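Oligoribonuclease (Colwellia psychrerythraea, PDB 6A4D) hydrolyses small RNA oligonucleotides, probably as a DEDD-type 3'-to-5' exoribonuclease, and is captured here with bound thymidine 5'-monophosphate p-nitrophenyl ester. Local coordinates at residues A5-L14 with E98-G109; E25-I33 with P47-L58. The protein carries 1 engineered substitution. One frame throughout, in Å; residues are numbered along the deposited sequence.

Contact 1: residues A5-L14 with E98-G109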
loop_
_atom_site.group_PDB
_atom_site.type_symbol
_atom_site.label_atom_id
_atom_site.label_comp_id
_atom_site.label_asym_id
_atom_site.label_seq_id
_atom_site.Cartn_x
_atom_site.Cartn_y
_atom_site.Cartn_z
ATOM N N ALA A 5 -19.462 17.748 4.212
ATOM C CA ALA A 5 -19.987 16.426 3.833
ATOM C C ALA A 5 -20.235 16.347 2.348
ATOM O O ALA A 5 -20.788 17.252 1.747
ATOM C CB ALA A 5 -21.263 16.079 4.605
ATOM N N GLY A 6 -19.754 15.278 1.742
ATOM C CA GLY A 6 -19.993 15.019 0.349
ATOM C C GLY A 6 -18.933 15.564 -0.576
ATOM O O GLY A 6 -18.994 15.311 -1.792
ATOM N N ASN A 7 -17.952 16.284 -0.041
ATOM C CA ASN A 7 -16.916 16.915 -0.892
ATOM C C ASN A 7 -15.965 15.881 -1.482
ATOM O O ASN A 7 -15.377 15.099 -0.788
ATOM C CB ASN A 7 -16.098 17.901 -0.047
ATOM C CG ASN A 7 -15.012 18.599 -0.849
ATOM O OD1 ASN A 7 -14.397 18.007 -1.731
ATOM N ND2 ASN A 7 -14.777 19.863 -0.547
ATOM N N ASP A 8 -15.767 15.933 -2.767
ATOM C CA ASP A 8 -14.987 14.957 -3.481
ATOM C C ASP A 8 -13.513 14.811 -3.037
ATOM O O ASP A 8 -12.878 13.896 -3.470
ATOM C CB ASP A 8 -14.991 15.312 -4.977
ATOM C CG ASP A 8 -16.338 15.043 -5.643
ATOM O OD1 ASP A 8 -17.397 15.243 -4.977
ATOM O OD2 ASP A 8 -16.327 14.639 -6.844
ATOM N N SER A 9 -12.977 15.734 -2.250
ATOM C CA SER A 9 -11.617 15.728 -1.922
ATOM C C SER A 9 -11.439 15.272 -0.473
ATOM O O SER A 9 -10.334 15.128 -0.007
ATOM C CB SER A 9 -11.017 17.092 -2.289
ATOM O OG SER A 9 -11.222 18.052 -1.287
ATOM N N ASN A 10 -12.523 14.904 0.202
ATOM C CA ASN A 10 -12.404 14.341 1.541
ATOM C C ASN A 10 -11.575 13.002 1.602
ATOM O O ASN A 10 -11.594 12.190 0.722
ATOM C CB ASN A 10 -13.766 14.169 2.156
ATOM C CG ASN A 10 -14.494 15.495 2.364
ATOM O OD1 ASN A 10 -13.873 16.590 2.435
ATOM N ND2 ASN A 10 -15.810 15.408 2.478
ATOM N N LEU A 11 -10.847 12.833 2.677
ATOM C CA LEU A 11 -10.064 11.659 2.890
ATOM C C LEU A 11 -10.672 10.750 3.965
ATOM O O LEU A 11 -11.028 11.217 5.045
ATOM C CB LEU A 11 -8.651 12.096 3.251
ATOM C CG LEU A 11 -7.966 12.877 2.159
ATOM C CD1 LEU A 11 -6.731 13.515 2.790
ATOM C CD2 LEU A 11 -7.647 11.959 0.971
ATOM N N ILE A 12 -10.687 9.445 3.686
ATOM C CA ILE A 12 -11.052 8.370 4.682
ATOM C C ILE A 12 -9.824 7.723 5.322
ATOM O O ILE A 12 -9.005 7.026 4.637
ATOM C CB ILE A 12 -11.868 7.265 4.011
ATOM C CG1 ILE A 12 -13.095 7.872 3.294
ATOM C CG2 ILE A 12 -12.314 6.264 5.073
ATOM C CD1 ILE A 12 -14.040 6.853 2.650
ATOM N N TRP A 13 -9.670 7.976 6.620
ATOM C CA TRP A 13 -8.607 7.440 7.415
ATOM C C TRP A 13 -9.107 6.261 8.239
ATOM O O TRP A 13 -10.154 6.336 8.837
ATOM C CB TRP A 13 -8.087 8.471 8.386
ATOM C CG TRP A 13 -7.506 9.610 7.682
ATOM C CD1 TRP A 13 -8.162 10.614 7.060
ATOM C CD2 TRP A 13 -6.150 9.850 7.515
ATOM N NE1 TRP A 13 -7.281 11.487 6.514
ATOM C CE2 TRP A 13 -6.027 11.058 6.796
ATOM C CE3 TRP A 13 -4.990 9.197 7.949
ATOM C CZ2 TRP A 13 -4.814 11.577 6.424
ATOM C CZ3 TRP A 13 -3.756 9.760 7.595
ATOM C CH2 TRP A 13 -3.690 10.923 6.837
ATOM N N LEU A 14 -8.352 5.177 8.295
ATOM C CA LEU A 14 -8.723 4.125 9.203
ATOM C C LEU A 14 -7.594 3.385 9.830
ATOM O O LEU A 14 -6.432 3.437 9.403
ATOM C CB LEU A 14 -9.686 3.186 8.528
ATOM C CG LEU A 14 -9.314 2.524 7.234
ATOM C CD1 LEU A 14 -8.510 1.298 7.538
ATOM C CD2 LEU A 14 -10.581 2.100 6.496
ATOM N N GLU A 98 -21.971 8.772 3.751
ATOM C CA GLU A 98 -22.406 10.059 4.207
ATOM C C GLU A 98 -21.383 11.149 3.941
ATOM O O GLU A 98 -21.768 12.248 3.648
ATOM C CB GLU A 98 -22.707 10.011 5.709
ATOM C CG GLU A 98 -23.159 11.343 6.320
ATOM C CD GLU A 98 -24.040 11.162 7.574
ATOM O OE1 GLU A 98 -23.645 11.601 8.683
ATOM O OE2 GLU A 98 -25.139 10.568 7.464
ATOM N N TRP A 99 -20.085 10.858 4.078
ATOM C CA TRP A 99 -19.060 11.900 4.034
ATOM C C TRP A 99 -18.319 12.044 2.741
ATOM O O TRP A 99 -17.781 13.160 2.487
ATOM C CB TRP A 99 -18.104 11.744 5.190
ATOM C CG TRP A 99 -18.756 12.044 6.425
ATOM C CD1 TRP A 99 -19.431 11.173 7.246
ATOM C CD2 TRP A 99 -18.899 13.331 6.997
ATOM N NE1 TRP A 99 -19.942 11.843 8.327
ATOM C CE2 TRP A 99 -19.644 13.175 8.194
ATOM C CE3 TRP A 99 -18.478 14.608 6.618
ATOM C CZ2 TRP A 99 -19.969 14.249 9.018
ATOM C CZ3 TRP A 99 -18.802 15.696 7.452
ATOM C CH2 TRP A 99 -19.544 15.502 8.633
ATOM N N VAL A 100 -18.241 10.976 1.921
ATOM C CA VAL A 100 -17.507 11.103 0.659
ATOM C C VAL A 100 -18.037 10.239 -0.458
ATOM O O VAL A 100 -18.481 9.115 -0.232
ATOM C CB VAL A 100 -15.961 10.951 0.919
ATOM C CG1 VAL A 100 -15.641 9.684 1.663
ATOM C CG2 VAL A 100 -15.131 11.082 -0.355
ATOM N N PRO A 101 -18.051 10.776 -1.678
ATOM C CA PRO A 101 -18.538 9.969 -2.808
ATOM C C PRO A 101 -17.692 8.721 -3.072
ATOM O O PRO A 101 -16.501 8.739 -2.783
ATOM C CB PRO A 101 -18.411 10.900 -4.032
ATOM C CG PRO A 101 -18.260 12.264 -3.497
ATOM C CD PRO A 101 -17.856 12.201 -2.041
ATOM N N GLN A 102 -18.329 7.695 -3.650
ATOM C CA GLN A 102 -17.762 6.436 -3.946
ATOM C C GLN A 102 -16.583 6.624 -4.910
ATOM O O GLN A 102 -16.599 7.498 -5.768
ATOM C CB GLN A 102 -18.893 5.548 -4.532
ATOM C CG GLN A 102 -18.609 4.072 -4.835
ATOM C CD GLN A 102 -17.653 3.955 -5.985
ATOM O OE1 GLN A 102 -17.844 4.592 -7.023
ATOM N NE2 GLN A 102 -16.597 3.178 -5.813
ATOM N N GLY A 103 -15.536 5.822 -4.753
ATOM C CA GLY A 103 -14.429 5.833 -5.692
ATOM C C GLY A 103 -13.474 7.006 -5.625
ATOM O O GLY A 103 -12.615 7.096 -6.474
ATOM N N LYS A 104 -13.631 7.901 -4.658
ATOM C CA LYS A 104 -12.841 9.136 -4.580
ATOM C C LYS A 104 -11.661 9.101 -3.613
ATOM O O LYS A 104 -10.573 9.436 -3.974
ATOM C CB LYS A 104 -13.717 10.284 -4.111
ATOM C CG LYS A 104 -14.972 10.468 -4.934
ATOM C CD LYS A 104 -14.717 10.661 -6.413
ATOM C CE LYS A 104 -14.092 11.997 -6.700
ATOM N NZ LYS A 104 -14.233 12.270 -8.158
ATOM N N SER A 105 -11.908 8.683 -2.381
ATOM C CA SER A 105 -10.890 8.695 -1.372
ATOM C C SER A 105 -10.002 7.441 -1.473
ATOM O O SER A 105 -10.526 6.324 -1.482
ATOM C CB SER A 105 -11.531 8.749 0.000
ATOM O OG SER A 105 -10.536 8.914 0.997
ATOM N N PRO A 106 -8.681 7.629 -1.552
ATOM C CA PRO A 106 -7.852 6.493 -1.182
ATOM C C PRO A 106 -8.079 6.121 0.293
ATOM O O PRO A 106 -8.703 6.839 1.011
ATOM C CB PRO A 106 -6.428 6.988 -1.389
ATOM C CG PRO A 106 -6.515 8.480 -1.111
ATOM C CD PRO A 106 -7.902 8.886 -1.613
ATOM N N MET A 107 -7.650 4.929 0.658
ATOM C CA MET A 107 -7.545 4.500 2.022
ATOM C C MET A 107 -6.287 5.080 2.631
ATOM O O MET A 107 -5.229 4.866 2.092
ATOM C CB MET A 107 -7.524 2.980 2.018
ATOM C CG MET A 107 -7.948 2.401 3.320
ATOM S SD MET A 107 -7.864 0.604 3.350
ATOM C CE MET A 107 -9.303 0.163 2.360
ATOM N N CYS A 108 -6.402 5.754 3.776
ATOM C CA CYS A 108 -5.363 6.594 4.385
ATOM C C CYS A 108 -4.898 6.134 5.731
ATOM O O CYS A 108 -5.662 5.630 6.530
ATOM C CB CYS A 108 -5.799 8.074 4.552
ATOM S SG CYS A 108 -6.447 8.847 3.063
ATOM N N GLY A 109 -3.588 6.199 5.921
ATOM C CA GLY A 109 -2.923 5.789 7.186
ATOM C C GLY A 109 -1.528 5.306 7.048
ATOM O O GLY A 109 -0.914 5.373 6.001
HETATM O O HOH W 1 -5.179 5.904 9.445
#

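Contact 2: residues E25-I33 with P47-L58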
loop_
_atom_site.group_PDB
_atom_site.type_symbol
_atom_site.label_atom_id
_atom_site.label_comp_id
_atom_site.label_asym_id
_atom_site.label_seq_id
_atom_site.Cartn_x
_atom_site.Cartn_y
_atom_site.Cartn_z
ATOM N N GLU A 25 -4.974 -16.606 7.905
ATOM C CA GLU A 25 -5.382 -17.193 9.197
ATOM C C GLU A 25 -6.020 -16.226 10.165
ATOM O O GLU A 25 -6.810 -16.660 10.986
ATOM C CB GLU A 25 -4.156 -17.746 9.958
ATOM C CG GLU A 25 -3.078 -18.428 9.128
ATOM C CD GLU A 25 -3.593 -19.634 8.358
ATOM O OE1 GLU A 25 -4.788 -19.978 8.478
ATOM O OE2 GLU A 25 -2.785 -20.257 7.635
ATOM N N ASP A 26 -5.608 -14.955 10.141
ATOM C CA ASP A 26 -6.039 -13.936 11.119
ATOM C C ASP A 26 -7.267 -13.146 10.722
ATOM O O ASP A 26 -7.562 -12.990 9.574
ATOM C CB ASP A 26 -4.873 -12.949 11.386
ATOM C CG ASP A 26 -3.661 -13.648 11.937
ATOM O OD1 ASP A 26 -3.872 -14.569 12.766
ATOM O OD2 ASP A 26 -2.522 -13.360 11.508
ATOM N N VAL A 27 -7.923 -12.610 11.732
ATOM C CA VAL A 27 -9.228 -11.966 11.657
ATOM C C VAL A 27 -9.146 -10.596 12.312
ATOM O O VAL A 27 -8.180 -10.286 13.012
ATOM C CB VAL A 27 -10.333 -12.783 12.393
ATOM C CG1 VAL A 27 -10.552 -14.090 11.696
ATOM C CG2 VAL A 27 -10.009 -13.027 13.847
ATOM N N ILE A 28 -10.168 -9.784 12.076
ATOM C CA ILE A 28 -10.173 -8.404 12.530
ATOM C C ILE A 28 -10.759 -8.292 13.929
ATOM O O ILE A 28 -11.866 -8.823 14.191
ATOM C CB ILE A 28 -11.011 -7.523 11.588
ATOM C CG1 ILE A 28 -10.433 -7.571 10.195
ATOM C CG2 ILE A 28 -11.092 -6.104 12.131
ATOM C CD1 ILE A 28 -11.371 -6.937 9.207
ATOM N N LEU A 29 -10.053 -7.565 14.802
ATOM C CA LEU A 29 -10.551 -7.302 16.174
ATOM C C LEU A 29 -11.201 -5.946 16.402
ATOM O O LEU A 29 -12.088 -5.820 17.249
ATOM C CB LEU A 29 -9.423 -7.519 17.181
ATOM C CG LEU A 29 -8.930 -8.963 17.201
ATOM C CD1 LEU A 29 -7.807 -9.086 18.198
ATOM C CD2 LEU A 29 -10.076 -9.919 17.533
ATOM N N GLU A 30 -10.785 -4.939 15.639
ATOM C CA GLU A 30 -11.259 -3.572 15.859
ATOM C C GLU A 30 -11.168 -2.785 14.580
ATOM O O GLU A 30 -10.259 -3.020 13.786
ATOM C CB GLU A 30 -10.386 -2.870 16.903
ATOM C CG GLU A 30 -11.039 -1.683 17.597
ATOM C CD GLU A 30 -10.051 -0.867 18.440
ATOM O OE1 GLU A 30 -8.818 -0.989 18.289
ATOM O OE2 GLU A 30 -10.519 -0.062 19.259
ATOM N N ILE A 31 -12.093 -1.848 14.415
ATOM C CA ILE A 31 -12.046 -0.884 13.344
ATOM C C ILE A 31 -12.421 0.532 13.863
ATOM O O ILE A 31 -13.330 0.711 14.666
ATOM C CB ILE A 31 -12.928 -1.359 12.142
ATOM C CG1 ILE A 31 -12.873 -0.350 10.991
ATOM C CG2 ILE A 31 -14.392 -1.607 12.522
ATOM C CD1 ILE A 31 -13.365 -0.939 9.690
ATOM N N ALA A 32 -11.657 1.521 13.442
ATOM C CA ALA A 32 -11.967 2.955 13.695
ATOM C C ALA A 32 -11.787 3.730 12.383
ATOM O O ALA A 32 -10.920 3.366 11.575
ATOM C CB ALA A 32 -11.061 3.513 14.784
ATOM N N ILE A 33 -12.631 4.734 12.151
ATOM C CA ILE A 33 -12.583 5.532 10.914
ATOM C C ILE A 33 -12.641 7.027 11.278
ATOM O O ILE A 33 -13.449 7.439 12.109
ATOM C CB ILE A 33 -13.756 5.226 9.936
ATOM C CG1 ILE A 33 -13.879 3.736 9.598
ATOM C CG2 ILE A 33 -13.672 6.069 8.638
ATOM C CD1 ILE A 33 -15.284 3.380 9.140
ATOM N N PRO A 47 -18.071 5.597 14.273
ATOM C CA PRO A 47 -18.306 4.642 15.384
ATOM C C PRO A 47 -17.155 3.632 15.495
ATOM O O PRO A 47 -16.766 3.040 14.479
ATOM C CB PRO A 47 -19.594 3.960 14.966
ATOM C CG PRO A 47 -19.649 4.060 13.481
ATOM C CD PRO A 47 -19.011 5.385 13.149
ATOM N N ILE A 48 -16.596 3.483 16.689
ATOM C CA ILE A 48 -15.530 2.520 16.952
ATOM C C ILE A 48 -16.143 1.128 17.250
ATOM O O ILE A 48 -17.071 1.048 18.039
ATOM C CB ILE A 48 -14.706 2.937 18.180
ATOM C CG1 ILE A 48 -14.224 4.393 18.059
ATOM C CG2 ILE A 48 -13.508 2.019 18.361
ATOM C CD1 ILE A 48 -13.714 4.972 19.371
ATOM N N PHE A 49 -15.661 0.047 16.624
ATOM C CA PHE A 49 -16.154 -1.314 16.965
ATOM C C PHE A 49 -15.069 -2.259 17.393
ATOM O O PHE A 49 -14.131 -2.510 16.620
ATOM C CB PHE A 49 -16.846 -1.983 15.801
ATOM C CG PHE A 49 -18.009 -1.237 15.292
ATOM C CD1 PHE A 49 -19.226 -1.333 15.924
ATOM C CD2 PHE A 49 -17.879 -0.402 14.187
ATOM C CE1 PHE A 49 -20.314 -0.638 15.442
ATOM C CE2 PHE A 49 -18.957 0.286 13.701
ATOM C CZ PHE A 49 -20.180 0.172 14.328
ATOM N N ALA A 50 -15.195 -2.815 18.596
ATOM C CA ALA A 50 -14.485 -4.069 18.881
ATOM C C ALA A 50 -15.400 -5.182 18.365
ATOM O O ALA A 50 -16.620 -5.218 18.681
ATOM C CB ALA A 50 -14.155 -4.241 20.351
ATOM N N ILE A 51 -14.811 -6.036 17.531
ATOM C CA ILE A 51 -15.537 -7.119 16.869
ATOM C C ILE A 51 -15.568 -8.326 17.792
ATOM O O ILE A 51 -14.524 -8.788 18.285
ATOM C CB ILE A 51 -14.881 -7.635 15.574
ATOM C CG1 ILE A 51 -14.503 -6.497 14.598
ATOM C CG2 ILE A 51 -15.819 -8.659 14.902
ATOM C CD1 ILE A 51 -15.652 -5.566 14.274
ATOM N N SER A 52 -16.769 -8.863 17.967
ATOM C CA SER A 52 -16.969 -10.062 18.766
ATOM C C SER A 52 -16.174 -11.216 18.193
ATOM O O SER A 52 -16.171 -11.467 16.983
ATOM C CB SER A 52 -18.460 -10.443 18.814
ATOM O OG SER A 52 -18.621 -11.683 19.465
ATOM N N GLN A 53 -15.453 -11.873 19.076
ATOM C CA GLN A 53 -14.772 -13.080 18.781
ATOM C C GLN A 53 -14.957 -13.970 20.007
ATOM O O GLN A 53 -15.053 -13.498 21.157
ATOM C CB GLN A 53 -13.290 -12.788 18.522
ATOM C CG GLN A 53 -13.021 -11.813 17.362
ATOM C CD GLN A 53 -13.269 -12.422 15.997
ATOM O OE1 GLN A 53 -13.604 -13.572 15.898
ATOM N NE2 GLN A 53 -13.061 -11.660 14.934
ATOM N N THR A 54 -15.030 -15.265 19.770
ATOM C CA THR A 54 -15.126 -16.227 20.879
ATOM C C THR A 54 -13.830 -16.236 21.705
ATOM O O THR A 54 -12.821 -15.625 21.326
ATOM C CB THR A 54 -15.271 -17.636 20.331
ATOM O OG1 THR A 54 -14.094 -17.908 19.579
ATOM C CG2 THR A 54 -16.531 -17.780 19.441
ATOM N N ASP A 55 -13.848 -16.991 22.793
ATOM C CA ASP A 55 -12.623 -17.322 23.537
ATOM C C ASP A 55 -11.661 -18.212 22.760
ATOM O O ASP A 55 -10.450 -18.071 22.885
ATOM C CB ASP A 55 -12.965 -17.981 24.872
ATOM C CG ASP A 55 -13.675 -17.037 25.826
ATOM O OD1 ASP A 55 -13.647 -15.809 25.594
ATOM O OD2 ASP A 55 -14.266 -17.525 26.819
ATOM N N ASP A 56 -12.159 -19.128 21.949
ATOM C CA ASP A 56 -11.234 -19.893 21.113
ATOM C C ASP A 56 -10.303 -18.919 20.420
ATOM O O ASP A 56 -9.080 -19.069 20.465
ATOM C CB ASP A 56 -11.938 -20.707 20.035
ATOM C CG ASP A 56 -10.958 -21.239 18.996
ATOM O OD1 ASP A 56 -10.029 -21.925 19.425
ATOM O OD2 ASP A 56 -11.079 -20.961 17.775
ATOM N N VAL A 57 -10.899 -17.904 19.791
ATOM C CA VAL A 57 -10.121 -16.997 18.972
ATOM C C VAL A 57 -9.148 -16.203 19.833
ATOM O O VAL A 57 -7.952 -16.195 19.559
ATOM C CB VAL A 57 -11.018 -16.060 18.127
ATOM C CG1 VAL A 57 -10.218 -14.889 17.551
ATOM C CG2 VAL A 57 -11.646 -16.866 17.013
ATOM N N LEU A 58 -9.658 -15.568 20.874
ATOM C CA LEU A 58 -8.864 -14.592 21.592
ATOM C C LEU A 58 -7.648 -15.233 22.262
ATOM O O LEU A 58 -6.509 -14.731 22.149
ATOM C CB LEU A 58 -9.734 -13.843 22.592
ATOM C CG LEU A 58 -10.695 -12.864 21.897
ATOM C CD1 LEU A 58 -11.642 -12.282 22.945
ATOM C CD2 LEU A 58 -9.959 -11.756 21.104
#

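Contact 1: residues A5-L14 with E98-G109
W13 and C108 form a parallel bridge between strands 11-14 and 107-109, neighbours in the mixed sheet of the RNase H-like exonuclease fold. Backbone bonds run from C108 N to I12 O (3.0 Å) and from L14 N to C108 O. Just before the strand pairing a side chain acts in place of the backbone: S105 OG, anti to its own backbone nitrogen (chi1 -173°), accepts a hydrogen bond from I12 N at 2.7 Å and donates its own proton to P106 O. Farther out, W99 O holds two donors. N10 ND2 approaches almost in line with the carbonyl at 3.0 Å and bonds M4 O as well, while G6 N comes from above the carbonyl plane. The single charged pair, D8 OD2 with K104 NZ at 3.4 Å, is weak and lies toward the surface.

Apolar packing is tight where I12 CD1 meets V100 CG1 at 3.4 Å. The W13 indole is fixed by T36 OG1 at NE1 and touched by I167, I171 and L174 of helix 163-180. C108 CB sits 3.6 Å from the centroid of the W13 six-membered ring, a CH-pi contact over the face, and C108 SG lies over the five-membered ring, 4.4 Å from its centroid.

Contact 2: residues E25-I33 with P47-L58
The beta hairpin of strands 28-36 and 42-50 joins I31 to F49 as an antiparallel hydrogen-bonded pair, with I31 N to F49 O and F49 N to I31 O both 3.1 Å. Their side chains lie alongside each other, and I31 CG2 touches the edge of the F49 ring at CD2 (4.0 Å). E30 and A50 make the adjoining non-hydrogen-bonded pair on the other face, where the extended E30 chain brings OE2 beside I48 CG2 and into a salt bridge with R77.

On its other side, strand 28-36 meets strand 11-18 through a classic beta bulge, L29 and E30 both facing E17, a residue of the bound nucleotide's pocket. L29 O still receives I51 N in a short, nearly straight bond (2.7 Å, 172°), from above the carbonyl plane. Beyond the paired strands Q53 continues the link: bent at chi2 (-73°), its amide turns back so that NE2 donates to I28 O at 3.2 Å, in the amide's own plane. V27 CG2 packs on NE2, and L29 CD2 crosses Q53 CG at 3.5 Å. Replacing Q53 by an alanine would probably leave I28 O without this donor and open a gap beside L29 CD2. T54 caps helix 55-59, its OG1 accepting V57 N; V57 CG1 in turn reaches V27 CG2 (4.2 Å).

Contacts 1 and 2 belong to the same sheet and meet where strand 11-18 lies against strand 28-36: L14 CB is 3.3 Å from A32 O, and I12 CG2 packs on I33 CG2. Contact 2 is nested within the chain loop that contact 1 closes, yet their centres are about 24 Å apart, on opposite sides of the chain centre. Contact 1, the more buried, ties distant parts of the sequence through parallel pairing and an indole covered by helix 163-180, with R146 of the second subunit reaching its S9 and P106. Contact 2 is a local antiparallel hairpin, partly buried and ending at an outermost strand; it relies on backbone bonds, a glutamine amide and apolar packing, and no other chain touches it.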